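Local atomic coordinates of 2-methyl-aconitate isomerase (Shewanella oneidensis, PDB entry 5K87), a protein that catalyses the cis-trans isomerization of 2-methyl-aconitate by base-catalysed proton abstraction coupled to rotation about its C2-C3 bond, in propionate breakdown through the 2-methylcitrate cycle. Residues 334-339 / 366-371; 35-38 / 43-46. The protein carries 1 engineered substitution. One frame throughout, in Å; residues are numbered along the deposited sequence.

Interaction 1 (334-339 / 366-371) is buried and apolar, with three alanines and one isoleucine joining the loop after helix 324-334 to strand 360-371. Interaction 2 (35-38 / 43-46) is more local and only partly buried: a 3-10 turn meets the start of the helix that follows it, and here an arginine, backbone carbonyls and a water do much of the work beside a few methyl contacts. The two share no helix or strand. They lie on opposite sides of the chain's centre, with centres 42 Å apart and nearest atoms about 30 Å apart. Both lie away from the substrate-binding residues.

Interaction 1 (334-339 / 366-371); sequences AAIPGT and AQAVQE
Ala335 sets its methyl group against two alanines of strand 360-371, Ala366 and Ala368, which lie on the same face of the strand while Gln367 between them points away. The closer methyl is that of Ala368, with Ala335 CB 3.9 Å from Ala368 CB. Ala335 CB also stands 4.2 Å from Ala366 CB and rests on the backbone, 3.7 Å from Ala366 O. Ala368 answers with a second touch, its CB lying 3.8 Å from Ala335 O. With only methyl groups between them, the chains come close enough for the CA atoms of Ala335 and Ala368 to be 6.0 Å apart. Ile336 widens the patch: CG1 lies anti to its carbonyl carbon and beside the backbone N (chi1 -52°), and a second bend at chi2 (-62°) brings CD1 to 4.1 Å from Ala368 CB. The same isoleucine packs on Trp375, Phe198 and Leu203, so it carries the alanine cluster into a wider apolar core. The arrangement fits the diaminopimelate epimerase-like fold of this clan, in which beta strands wrap round a central helix; here the chain leaving helix 324-334 is packed against one of the strands. Beyond the contact, Ile336 to Thr339 form a type II beta turn, closed by a weak bond from Thr339 N to Ile336 O (3.3 Å). Thr339 OG1 then caps helix 340-344 at the backbone N of Asn342, whose side-chain amide in turn holds Ala334 O and Gly338 N. Strand 360-371 itself pairs with strand 374-391, Gln367 and Val369 bonding to its backbone.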
loop_
_atom_site.group_PDB
_atom_site.type_symbol
_atom_site.label_atom_id
_atom_site.label_comp_id
_atom_site.label_asym_id
_atom_site.label_seq_id
_atom_site.Cartn_x
_atom_site.Cartn_y
_atom_site.Cartn_z
ATOM N N ALA A 334 16.304 18.469 20.820
ATOM C CA ALA A 334 17.534 19.070 20.324
ATOM C C ALA A 334 17.747 20.464 20.904
ATOM O O ALA A 334 18.893 20.912 21.040
ATOM C CB ALA A 334 17.541 19.128 18.816
ATOM N N ALA A 335 16.656 21.143 21.246
ATOM C CA ALA A 335 16.719 22.505 21.776
ATOM C C ALA A 335 17.029 22.553 23.273
ATOM O O ALA A 335 17.255 23.632 23.838
ATOM C CB ALA A 335 15.410 23.231 21.498
ATOM N N ILE A 336 17.014 21.399 23.924
ATOM C CA ILE A 336 17.316 21.331 25.349
ATOM C C ILE A 336 18.722 20.773 25.559
ATOM O O ILE A 336 18.962 19.580 25.349
ATOM C CB ILE A 336 16.316 20.432 26.080
ATOM C CG1 ILE A 336 14.878 20.855 25.769
ATOM C CG2 ILE A 336 16.578 20.468 27.577
ATOM C CD1 ILE A 336 14.543 22.253 26.218
ATOM N N PRO A 337 19.665 21.635 25.974
ATOM C CA PRO A 337 21.056 21.196 26.110
ATOM C C PRO A 337 21.187 20.006 27.052
ATOM O O PRO A 337 20.651 20.033 28.156
ATOM C CB PRO A 337 21.753 22.429 26.688
ATOM C CG PRO A 337 20.931 23.573 26.179
ATOM C CD PRO A 337 19.514 23.083 26.213
ATOM N N GLY A 338 21.859 18.958 26.592
ATOM C CA GLY A 338 22.095 17.794 27.424
ATOM C C GLY A 338 21.271 16.556 27.109
ATOM O O GLY A 338 21.601 15.475 27.581
ATOM N N THR A 339 20.185 16.681 26.346
ATOM C CA THR A 339 19.465 15.472 25.926
ATOM C C THR A 339 20.336 14.692 24.955
ATOM O O THR A 339 21.270 15.240 24.372
ATOM C CB THR A 339 18.122 15.776 25.230
ATOM O OG1 THR A 339 18.369 16.395 23.966
ATOM C CG2 THR A 339 17.227 16.655 26.091
ATOM N N ALA A 366 12.624 24.464 17.029
ATOM C CA ALA A 366 11.915 24.509 18.304
ATOM C C ALA A 366 12.467 25.638 19.147
ATOM O O ALA A 366 13.681 25.743 19.351
ATOM C CB ALA A 366 12.029 23.196 19.042
ATOM N N GLN A 367 11.560 26.477 19.632
ATOM C CA GLN A 367 11.917 27.681 20.370
ATOM C C GLN A 367 11.893 27.428 21.877
ATOM O O GLN A 367 10.825 27.428 22.496
ATOM C CB GLN A 367 10.950 28.802 19.996
ATOM C CG GLN A 367 11.228 30.141 20.653
ATOM C CD GLN A 367 10.182 31.181 20.296
ATOM O OE1 GLN A 367 9.250 30.911 19.535
ATOM N NE2 GLN A 367 10.333 32.383 20.844
ATOM N N ALA A 368 13.071 27.188 22.451
ATOM C CA ALA A 368 13.210 26.950 23.887
ATOM C C ALA A 368 13.713 28.195 24.596
ATOM O O ALA A 368 14.738 28.765 24.217
ATOM C CB ALA A 368 14.150 25.794 24.154
ATOM N N VAL A 369 12.982 28.614 25.621
ATOM C CA VAL A 369 13.364 29.781 26.402
ATOM C C VAL A 369 13.278 29.427 27.877
ATOM O O VAL A 369 12.424 28.650 28.301
ATOM C CB VAL A 369 12.480 31.022 26.086
ATOM C CG1 VAL A 369 12.322 31.211 24.585
ATOM C CG2 VAL A 369 11.123 30.929 26.752
ATOM N N GLN A 370 14.186 29.990 28.662
ATOM C CA GLN A 370 14.160 29.775 30.095
ATOM C C GLN A 370 13.105 30.662 30.723
ATOM O O GLN A 370 12.916 31.799 30.313
ATOM C CB GLN A 370 15.530 30.073 30.700
ATOM C CG GLN A 370 16.576 29.010 30.400
ATOM C CD GLN A 370 16.785 28.065 31.561
ATOM O OE1 GLN A 370 17.053 28.497 32.683
ATOM N NE2 GLN A 370 16.659 26.771 31.305
ATOM N N GLU A 371 12.421 30.114 31.715
ATOM C CA GLU A 371 11.467 30.846 32.520
ATOM C C GLU A 371 11.622 30.292 33.924
ATOM O O GLU A 371 11.515 29.090 34.119
ATOM C CB GLU A 371 10.051 30.592 32.005
ATOM C CG GLU A 371 8.958 31.326 32.753
ATOM C CD GLU A 371 7.575 30.854 32.347
ATOM O OE1 GLU A 371 7.073 29.886 32.958
ATOM O OE2 GLU A 371 6.994 31.446 31.413
#

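Interaction 2 (35-38 / 43-46); sequences PEAA and PARD
A mixed polar and methyl contact ties a 3-10 turn at 36-38 to the first turn of helix 43-53, in the connection that follows strand 24-30. Its main feature is a side-on grip by Arg45, which gives two N-H groups to one oxygen. Arg45 NE lies 2.9 Å from Ala38 O in the straighter of the two bonds (N-H...O 153°), and Arg45 NH1 reaches the same Ala38 O at 3.1 Å, more bent. The oxygen sits at the edge of the guanidinium, close to its plane, while both nitrogens approach from one face of the carbonyl, tilted from the carbonyl plane. Arg45 sends CG anti to its own N (chi1 172°), and the bend at chi3 (-68°) brings NE to Ala38 O; Leu31 and Trp105 touch the same side chain. A leucine here has neither N-H, and the buried Ala38 would probably have its carbonyl left without those partners and the turn less firmly held to the helix. The backbones also come close, the CA atoms of Ala38 and Arg45 4.0 Å apart, and the methyl of Ala38 rests on the helix, its CB 3.7 Å from Arg45 CA. Nearer the solvent Ala37 CB meets Ala44 CB at 3.7 Å, and Ala44 CB also lies 3.6 Å from Ala37 O. A water spans the two pieces, donating to Ala37 O at 3.0 Å and accepting from Arg45 N. The turn itself is closed by a bond from Ala38 N to Pro35 O (2.8 Å), while Pro35 and Ala38 also pack on Leu48, one turn further along the helix. The arrangement is that of a short 3-10 turn folded back on the helix that follows it, with water meeting a backbone N-H of that helix's first turn.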
loop_
_atom_site.group_PDB
_atom_site.type_symbol
_atom_site.label_atom_id
_atom_site.label_comp_id
_atom_site.label_asym_id
_atom_site.label_seq_id
_atom_site.Cartn_x
_atom_site.Cartn_y
_atom_site.Cartn_z
ATOM N N PRO A 35 -22.025 7.933 9.456
ATOM C CA PRO A 35 -23.291 7.383 9.952
ATOM C C PRO A 35 -23.528 7.819 11.398
ATOM O O PRO A 35 -22.569 7.985 12.152
ATOM C CB PRO A 35 -23.066 5.868 9.884
ATOM C CG PRO A 35 -22.027 5.685 8.825
ATOM C CD PRO A 35 -21.129 6.888 8.929
ATOM N N GLU A 36 -24.789 8.006 11.772
ATOM C CA GLU A 36 -25.142 8.534 13.081
ATOM C C GLU A 36 -24.405 7.845 14.229
ATOM O O GLU A 36 -23.844 8.513 15.099
ATOM C CB GLU A 36 -26.656 8.422 13.288
ATOM C CG GLU A 36 -27.155 9.086 14.561
ATOM C CD GLU A 36 -28.663 8.994 14.717
ATOM O OE1 GLU A 36 -29.167 9.297 15.819
ATOM O OE2 GLU A 36 -29.346 8.620 13.739
ATOM N N ALA A 37 -24.386 6.516 14.216
ATOM C CA ALA A 37 -23.746 5.754 15.286
ATOM C C ALA A 37 -22.253 6.045 15.415
ATOM O O ALA A 37 -21.684 5.903 16.492
ATOM C CB ALA A 37 -23.970 4.264 15.083
ATOM N N ALA A 38 -21.630 6.451 14.309
ATOM C CA ALA A 38 -20.198 6.738 14.297
ATOM C C ALA A 38 -19.878 8.200 14.593
ATOM O O ALA A 38 -18.714 8.597 14.545
ATOM C CB ALA A 38 -19.577 6.313 12.967
ATOM N N PRO A 43 -17.401 1.876 19.508
ATOM C CA PRO A 43 -17.225 0.704 18.652
ATOM C C PRO A 43 -17.810 0.862 17.243
ATOM O O PRO A 43 -17.241 0.305 16.311
ATOM C CB PRO A 43 -17.939 -0.417 19.422
ATOM C CG PRO A 43 -18.819 0.296 20.421
ATOM C CD PRO A 43 -18.083 1.543 20.771
ATOM N N ALA A 44 -18.901 1.594 17.075
ATOM C CA ALA A 44 -19.457 1.758 15.735
ATOM C C ALA A 44 -18.496 2.551 14.856
ATOM O O ALA A 44 -18.241 2.172 13.705
ATOM C CB ALA A 44 -20.811 2.429 15.791
ATOM N N ARG A 45 -17.952 3.639 15.392
ATOM C CA ARG A 45 -16.948 4.409 14.676
ATOM C C ARG A 45 -15.732 3.542 14.352
ATOM O O ARG A 45 -15.259 3.518 13.216
ATOM C CB ARG A 45 -16.529 5.615 15.511
ATOM C CG ARG A 45 -15.347 6.359 14.914
ATOM C CD ARG A 45 -14.985 7.581 15.722
ATOM N NE ARG A 45 -16.030 8.596 15.624
ATOM C CZ ARG A 45 -15.995 9.773 16.237
ATOM N NH1 ARG A 45 -17.001 10.626 16.067
ATOM N NH2 ARG A 45 -14.969 10.109 17.013
ATOM N N ASP A 46 -15.224 2.819 15.346
ATOM C CA ASP A 46 -14.029 2.019 15.141
ATOM C C ASP A 46 -14.267 0.939 14.096
ATOM O O ASP A 46 -13.422 0.710 13.238
ATOM C CB ASP A 46 -13.552 1.375 16.444
ATOM C CG ASP A 46 -12.992 2.375 17.431
ATOM O OD1 ASP A 46 -12.771 3.549 17.074
ATOM O OD2 ASP A 46 -12.740 1.972 18.595
HETATM O O HOH W 1 -19.123 5.041 17.735
#